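Local atomic coordinates of beta-agarase AgaA (Microbulbifer thermotolerans, PDB entry 3WZ1), a protein that hydrolyses the beta-1,4-galactosidic linkages of agarose from within the chain, releasing neoagarotetraose as its main product. Residues V10-G15 and P101-A106; M113-D118 and I236-Q241. All coordinates share one frame; numbering follows the deposited sequence.

Contact 1: residues V10-G15 and P101-A106; sequences VPANPG and PVYMEA
The phenol oxygen of Y103 touches the ring of P11 and donates a hydrogen bond to E105, its OH lying 2.7 Å from E105 OE2. On this jelly-roll domain of glycoside hydrolase family 16, V10, P11 and A12 of the loop before strand 18-22 pack on Y103 of strand 102-109, chiefly by apolar contact. The acceptor OE2 sits at the edge of the phenol ring, in its plane, and is met on its anti side, 25° out of the carboxylate plane. R188 makes a salt bridge to the same oxygen, while R270 and W268 hold OE1, so both carboxylate oxygens of this buried glutamate are satisfied. With CG of Y103 anti to the backbone N (chi1 180°), the ring reaches the loop, where V10 CG1 lies over one face in a CH-pi contact, 4.0 Å from the centroid. P11 crosses the phenol end at about a right angle, and A12 CB approaches Y103 CD1 obliquely at 4.1 Å. A leucine here lacks the ring and the hydroxyl, which would probably open a gap under V10 and P11 and leave E105 OE2 relying more on R188. Farther along, N13 closes an Asx turn: G15 N lies 2.8 Å from N13 OD1, above the carbonyl plane.

Contact 2: residues M113-D118 and I236-Q241; sequences MVLASD and INMEDQ
A116 and E239 form an antiparallel hydrogen-bonded pair, A116 N giving its proton to E239 O at 2.8 Å and E239 N returning one to A116 O at 3.0 Å. D118 and N237 repeat this exchange two residues on, through D118 N to N237 O and N237 N to D118 O. Between them S117 and M238 are the non-hydrogen-bonded pair; M238 CA approaches A116 O at 3.1 Å in a CA-H...O contact.

A116, D118, N237 and E239 share one face of the sheet. There D118 OD2 lies 3.6 Å from E239 OE2, two like charges close together with their carboxylate planes turned 70° apart. A chi2 of -179° stretches the Q241 chain so that its amide reaches A116 CB, and NE2 donates almost straight (170°) to E239 OE1 from above the carboxylate plane. NE2 also bonds E134, the predicted proton donor, while OE1 accepts from Y136 and W243, so this glutamine ties E239 to the presumed catalytic site. A water accepts from Q241 N at 2.9 Å.

S117 and M238 point to the other face; M238 SD meets CD1 of L115, which precedes the strand, at 3.8 Å, and S117 OG is satisfied by S111 N. D240 binds S245, T250 and L59 through its carboxylate. Strand 116-123 pairs on its other edge with strand 128-135, and strand 232-239 with strand 87-94; Q241 is the N-cap residue of helix 242-245.

In the fold
Contacts 1 and 2 lie on opposite sides of the chain's centre, their own centres 25 Å apart and their nearest atoms about 6 Å apart without touching. They come in series: contact 1 closes at strand 102-109, and the next strand, 116-123, opens contact 2. Contact 1 joins the N-terminal loop to a strand flanked by strands 187-195 and 264-276, away from the annotated sites. Contact 2 instead pairs neighbouring strands beside the predicted catalytic glutamates E129 and E134. Both belong to the GH16 catalytic domain, so the successive strands 102-109 and 116-123 link the N-terminal loop contact to the strands beside the presumed active site.

Contact 1: residues V10-G15 and P101-A106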
ATOM      1  N   VAL A  10      17.778  -3.413   4.989  1.00 11.78           N
ATOM      2  CA  VAL A  10      16.870  -2.332   5.367  1.00 11.52           C
ATOM      3  C   VAL A  10      17.640  -1.007   5.242  1.00 11.84           C
ATOM      4  O   VAL A  10      18.685  -0.846   5.857  1.00 12.59           O
ATOM      5  CB  VAL A  10      16.358  -2.539   6.810  1.00 11.74           C
ATOM      6  CG1 VAL A  10      15.523  -1.360   7.270  1.00 12.15           C
ATOM      7  CG2 VAL A  10      15.547  -3.822   6.923  1.00 11.91           C
ATOM      8  N   PRO A  11      17.145  -0.057   4.428  1.00 11.87           N
ATOM      9  CA  PRO A  11      17.929   1.148   4.124  1.00 12.15           C
ATOM     10  C   PRO A  11      17.859   2.255   5.184  1.00 12.16           C
ATOM     11  O   PRO A  11      18.678   3.168   5.176  1.00 13.16           O
ATOM     12  CB  PRO A  11      17.334   1.614   2.805  1.00 12.24           C
ATOM     13  CG  PRO A  11      15.900   1.156   2.864  1.00 12.30           C
ATOM     14  CD  PRO A  11      15.923  -0.145   3.602  1.00 12.13           C
ATOM     15  N   ALA A  12      16.893   2.172   6.085  1.00 11.51           N
ATOM     16  CA  ALA A  12      16.755   3.153   7.146  1.00 11.33           C
ATOM     17  C   ALA A  12      17.745   2.866   8.288  1.00 11.47           C
ATOM     18  O   ALA A  12      18.265   1.753   8.407  1.00 10.91           O
ATOM     19  CB  ALA A  12      15.312   3.158   7.657  1.00 11.38           C
ATOM     20  N   ASN A  13      17.970   3.890   9.107  1.00 11.64           N
ATOM     21  CA  ASN A  13      18.897   3.835  10.250  1.00 12.75           C
ATOM     22  C   ASN A  13      18.085   3.621  11.528  1.00 12.27           C
ATOM     23  O   ASN A  13      17.214   4.445  11.863  1.00 12.14           O
ATOM     24  CB  ASN A  13      19.625   5.171  10.311  1.00 13.93           C
ATOM     25  CG  ASN A  13      20.638   5.265  11.440  1.00 16.06           C
ATOM     26  OD1 ASN A  13      20.715   4.429  12.337  1.00 15.48           O
ATOM     27  ND2 ASN A  13      21.429   6.334  11.397  1.00 18.85           N
ATOM     28  N   PRO A  14      18.353   2.518  12.256  1.00 11.81           N
ATOM     29  CA  PRO A  14      17.572   2.203  13.442  1.00 12.15           C
ATOM     30  C   PRO A  14      18.010   3.009  14.667  1.00 12.21           C
ATOM     31  O   PRO A  14      17.369   2.920  15.711  1.00 12.38           O
ATOM     32  CB  PRO A  14      17.853   0.723  13.651  1.00 12.30           C
ATOM     33  CG  PRO A  14      19.234   0.559  13.161  1.00 12.31           C
ATOM     34  CD  PRO A  14      19.388   1.501  12.009  1.00 12.56           C
ATOM     35  N   GLY A  15      19.109   3.758  14.527  1.00 12.10           N
ATOM     36  CA  GLY A  15      19.713   4.501  15.622  1.00 12.36           C
ATOM     37  C   GLY A  15      21.006   3.840  16.084  1.00 12.52           C
ATOM     38  O   GLY A  15      21.160   2.620  16.024  1.00 12.46           O
ATOM     39  N   PRO A 101       8.179   3.132  16.423  1.00  9.75           N
ATOM     40  CA  PRO A 101       8.962   3.166  15.201  1.00  9.52           C
ATOM     41  C   PRO A 101       8.922   1.823  14.478  1.00  9.06           C
ATOM     42  O   PRO A 101       9.033   0.763  15.109  1.00  8.99           O
ATOM     43  CB  PRO A 101      10.384   3.446  15.698  1.00  9.81           C
ATOM     44  CG  PRO A 101      10.416   2.834  17.071  1.00  9.82           C
ATOM     45  CD  PRO A 101       9.017   2.941  17.623  1.00  9.94           C
ATOM     46  N   VAL A 102       8.783   1.875  13.157  1.00  8.56           N
ATOM     47  CA  VAL A 102       8.732   0.665  12.376  1.00  8.38           C
ATOM     48  C   VAL A 102       9.073   0.962  10.928  1.00  8.35           C
ATOM     49  O   VAL A 102       8.666   1.996  10.405  1.00  8.24           O
ATOM     50  CB  VAL A 102       7.333  -0.012  12.488  1.00  8.48           C
ATOM     51  CG1 VAL A 102       6.232   0.901  11.948  1.00  8.40           C
ATOM     52  CG2 VAL A 102       7.319  -1.374  11.812  1.00  8.76           C
ATOM     53  N   TYR A 103       9.839   0.066  10.308  1.00  8.34           N
ATOM     54  CA  TYR A 103      10.098   0.130   8.862  1.00  8.83           C
ATOM     55  C   TYR A 103       9.170  -0.859   8.180  1.00  8.68           C
ATOM     56  O   TYR A 103       9.129  -2.015   8.568  1.00  8.41           O
ATOM     57  CB  TYR A 103      11.563  -0.215   8.533  1.00  9.20           C
ATOM     58  CG  TYR A 103      11.874  -0.166   7.059  1.00  9.45           C
ATOM     59  CD1 TYR A 103      11.988   1.054   6.392  1.00  9.59           C
ATOM     60  CD2 TYR A 103      12.017  -1.338   6.312  1.00  9.74           C
ATOM     61  CE1 TYR A 103      12.255   1.116   5.040  1.00  9.68           C
ATOM     62  CE2 TYR A 103      12.265  -1.277   4.953  1.00  9.70           C
ATOM     63  CZ  TYR A 103      12.375  -0.051   4.321  1.00  9.86           C
ATOM     64  OH  TYR A 103      12.636   0.017   2.966  1.00 10.69           O
ATOM     65  N   MET A 104       8.439  -0.398   7.167  1.00  8.67           N
ATOM     66  CA  MET A 104       7.373  -1.180   6.522  1.00  9.30           C
ATOM     67  C   MET A 104       7.616  -1.167   5.019  1.00  8.85           C
ATOM     68  O   MET A 104       7.669  -0.091   4.432  1.00  8.53           O
ATOM     69  CB  MET A 104       6.018  -0.530   6.821  1.00 10.34           C
ATOM     70  CG  MET A 104       5.846  -0.149   8.277  1.00 11.78           C
ATOM     71  SD  MET A 104       4.243   0.629   8.677  1.00 14.46           S
ATOM     72  CE  MET A 104       4.354   2.147   7.761  1.00 14.76           C
ATOM     73  N   GLU A 105       7.750  -2.342   4.404  1.00  8.80           N
ATOM     74  CA  GLU A 105       8.196  -2.423   3.010  1.00  9.30           C
ATOM     75  C   GLU A 105       7.489  -3.518   2.249  1.00  8.82           C
ATOM     76  O   GLU A 105       7.272  -4.611   2.783  1.00  8.63           O
ATOM     77  CB  GLU A 105       9.701  -2.663   2.987  1.00 10.61           C
ATOM     78  CG  GLU A 105      10.343  -2.573   1.609  1.00 11.88           C
ATOM     79  CD  GLU A 105      11.725  -3.167   1.639  1.00 13.72           C
ATOM     80  OE1 GLU A 105      11.823  -4.419   1.574  1.00 17.38           O
ATOM     81  OE2 GLU A 105      12.653  -2.384   1.680  1.00 16.01           O
ATOM     82  N   ALA A 106       7.152  -3.245   0.988  1.00  8.56           N
ATOM     83  CA  ALA A 106       6.642  -4.277   0.093  1.00  8.43           C
ATOM     84  C   ALA A 106       7.501  -4.355  -1.148  1.00  8.45           C
ATOM     85  O   ALA A 106       8.010  -3.344  -1.611  1.00  8.86           O
ATOM     86  CB  ALA A 106       5.222  -3.988  -0.334  1.00  8.48           C
TER

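Contact 2: residues M113-D118 and I236-Q241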
ATOM      1  N   MET A 113      -3.222  -1.161 -14.885  1.00  9.61           N
ATOM      2  CA  MET A 113      -4.583  -0.679 -14.818  1.00  9.30           C
ATOM      3  C   MET A 113      -4.610   0.749 -14.310  1.00  9.03           C
ATOM      4  O   MET A 113      -3.650   1.231 -13.691  1.00  9.22           O
ATOM      5  CB  MET A 113      -5.393  -1.540 -13.847  1.00  9.58           C
ATOM      6  CG  MET A 113      -5.457  -3.020 -14.144  1.00  9.49           C
ATOM      7  SD  MET A 113      -6.520  -3.419 -15.557  1.00  9.62           S
ATOM      8  CE  MET A 113      -8.100  -3.670 -14.733  1.00  9.88           C
ATOM      9  N   VAL A 114      -5.731   1.432 -14.534  1.00  8.68           N
ATOM     10  CA  VAL A 114      -5.925   2.772 -13.987  1.00  9.22           C
ATOM     11  C   VAL A 114      -6.272   2.760 -12.499  1.00  8.42           C
ATOM     12  O   VAL A 114      -6.311   3.798 -11.832  1.00  8.95           O
ATOM     13  CB  VAL A 114      -6.970   3.584 -14.762  1.00  9.25           C
ATOM     14  CG1 VAL A 114      -6.497   3.794 -16.193  1.00  9.62           C
ATOM     15  CG2 VAL A 114      -8.363   2.936 -14.726  1.00  9.37           C
ATOM     16  N   LEU A 115      -6.585   1.572 -11.995  1.00  8.35           N
ATOM     17  CA  LEU A 115      -6.794   1.358 -10.568  1.00  8.50           C
ATOM     18  C   LEU A 115      -5.550   1.671  -9.773  1.00  8.33           C
ATOM     19  O   LEU A 115      -4.435   1.470 -10.248  1.00  8.54           O
ATOM     20  CB  LEU A 115      -7.144  -0.106 -10.332  1.00  8.64           C
ATOM     21  CG  LEU A 115      -8.394  -0.624 -11.035  1.00  8.85           C
ATOM     22  CD1 LEU A 115      -8.421  -2.135 -11.029  1.00  9.08           C
ATOM     23  CD2 LEU A 115      -9.624  -0.058 -10.345  1.00  9.03           C
ATOM     24  N   ALA A 116      -5.748   2.085  -8.524  1.00  7.83           N
ATOM     25  CA  ALA A 116      -4.641   2.157  -7.572  1.00  7.80           C
ATOM     26  C   ALA A 116      -4.213   0.758  -7.145  1.00  8.02           C
ATOM     27  O   ALA A 116      -5.067  -0.054  -6.784  1.00  7.93           O
ATOM     28  CB  ALA A 116      -5.063   2.955  -6.342  1.00  7.82           C
ATOM     29  N   SER A 117      -2.904   0.478  -7.205  1.00  7.54           N
ATOM     30  CA  SER A 117      -2.270  -0.676  -6.565  1.00  7.59           C
ATOM     31  C   SER A 117      -1.673  -0.149  -5.270  1.00  7.55           C
ATOM     32  O   SER A 117      -0.856   0.789  -5.294  1.00  7.57           O
ATOM     33  CB  SER A 117      -1.178  -1.306  -7.447  1.00  7.93           C
ATOM     34  OG  SER A 117      -1.702  -1.817  -8.668  1.00  7.76           O
ATOM     35  N   ASP A 118      -2.101  -0.709  -4.134  1.00  7.68           N
ATOM     36  CA  ASP A 118      -1.825  -0.114  -2.818  1.00  7.58           C
ATOM     37  C   ASP A 118      -1.166  -1.057  -1.813  1.00  7.51           C
ATOM     38  O   ASP A 118      -1.513  -2.240  -1.720  1.00  7.51           O
ATOM     39  CB  ASP A 118      -3.108   0.410  -2.166  1.00  7.76           C
ATOM     40  CG  ASP A 118      -3.867   1.391  -3.036  1.00  7.97           C
ATOM     41  OD1 ASP A 118      -3.210   2.267  -3.647  1.00  8.23           O
ATOM     42  OD2 ASP A 118      -5.140   1.322  -3.070  1.00  8.95           O
ATOM     43  N   ILE A 236      -3.312  -4.373   1.879  1.00  7.83           N
ATOM     44  CA  ILE A 236      -2.836  -4.580   0.510  1.00  8.16           C
ATOM     45  C   ILE A 236      -4.089  -4.698  -0.327  1.00  7.85           C
ATOM     46  O   ILE A 236      -4.900  -5.591  -0.101  1.00  7.76           O
ATOM     47  CB  ILE A 236      -1.976  -5.836   0.372  1.00  9.23           C
ATOM     48  CG1 ILE A 236      -0.786  -5.808   1.351  1.00 10.10           C
ATOM     49  CG2 ILE A 236      -1.487  -5.945  -1.079  1.00  9.03           C
ATOM     50  CD1 ILE A 236      -0.194  -7.179   1.615  1.00 11.50           C
ATOM     51  N   ASN A 237      -4.281  -3.802  -1.284  1.00  7.24           N
ATOM     52  CA  ASN A 237      -5.485  -3.854  -2.080  1.00  7.21           C
ATOM     53  C   ASN A 237      -5.274  -3.270  -3.454  1.00  7.19           C
ATOM     54  O   ASN A 237      -4.178  -2.780  -3.761  1.00  7.13           O
ATOM     55  CB  ASN A 237      -6.664  -3.181  -1.344  1.00  7.39           C
ATOM     56  CG  ASN A 237      -6.613  -1.667  -1.367  1.00  7.49           C
ATOM     57  OD1 ASN A 237      -5.986  -1.061  -2.239  1.00  7.41           O
ATOM     58  ND2 ASN A 237      -7.296  -1.037  -0.426  1.00  7.41           N
ATOM     59  N   MET A 238      -6.317  -3.329  -4.283  1.00  7.04           N
ATOM     60  CA  MET A 238      -6.497  -2.325  -5.320  1.00  7.61           C
ATOM     61  C   MET A 238      -7.722  -1.507  -4.980  1.00  7.67           C
ATOM     62  O   MET A 238      -8.603  -1.953  -4.248  1.00  7.96           O
ATOM     63  CB  MET A 238      -6.659  -2.902  -6.718  1.00  7.63           C
ATOM     64  CG  MET A 238      -5.348  -3.291  -7.388  1.00  7.85           C
ATOM     65  SD  MET A 238      -5.497  -3.683  -9.132  1.00  8.63           S
ATOM     66  CE  MET A 238      -6.084  -5.347  -9.085  1.00  8.42           C
ATOM     67  N   GLU A 239      -7.757  -0.300  -5.527  1.00  7.83           N
ATOM     68  CA  GLU A 239      -8.897   0.611  -5.381  1.00  8.09           C
ATOM     69  C   GLU A 239      -9.233   1.274  -6.700  1.00  8.25           C
ATOM     70  O   GLU A 239      -8.346   1.749  -7.426  1.00  8.30           O
ATOM     71  CB  GLU A 239      -8.604   1.698  -4.358  1.00  8.23           C
ATOM     72  CG  GLU A 239      -8.525   1.180  -2.928  1.00  8.29           C
ATOM     73  CD  GLU A 239      -8.119   2.232  -1.911  1.00  8.57           C
ATOM     74  OE1 GLU A 239      -8.048   3.441  -2.272  1.00  8.66           O
ATOM     75  OE2 GLU A 239      -7.855   1.840  -0.739  1.00  8.88           O
ATOM     76  N   ASP A 240     -10.524   1.366  -6.976  1.00  8.54           N
ATOM     77  CA  ASP A 240     -11.045   2.326  -7.936  1.00  8.85           C
ATOM     78  C   ASP A 240     -11.358   3.545  -7.076  1.00  9.12           C
ATOM     79  O   ASP A 240     -12.269   3.493  -6.238  1.00  9.81           O
ATOM     80  CB  ASP A 240     -12.291   1.779  -8.627  1.00  9.18           C
ATOM     81  CG  ASP A 240     -12.906   2.770  -9.560  1.00  9.73           C
ATOM     82  OD1 ASP A 240     -12.511   2.801 -10.759  1.00 10.55           O
ATOM     83  OD2 ASP A 240     -13.737   3.563  -9.076  1.00 10.85           O
ATOM     84  N   GLN A 241     -10.566   4.607  -7.223  1.00  8.79           N
ATOM     85  CA  GLN A 241     -10.631   5.762  -6.337  1.00  9.03           C
ATOM     86  C   GLN A 241     -11.503   6.860  -6.927  1.00  9.55           C
ATOM     87  O   GLN A 241     -11.515   7.060  -8.145  1.00 10.15           O
ATOM     88  CB  GLN A 241      -9.226   6.285  -6.032  1.00  8.88           C
ATOM     89  CG  GLN A 241      -8.361   5.236  -5.337  1.00  9.05           C
ATOM     90  CD  GLN A 241      -6.966   5.716  -5.004  1.00  9.25           C
ATOM     91  OE1 GLN A 241      -6.382   6.569  -5.701  1.00  9.63           O
ATOM     92  NE2 GLN A 241      -6.401   5.155  -3.947  1.00  9.48           N
TER
HETATM   93  O   HOH W   1      -8.585   4.528  -9.369  1.00 10.36           O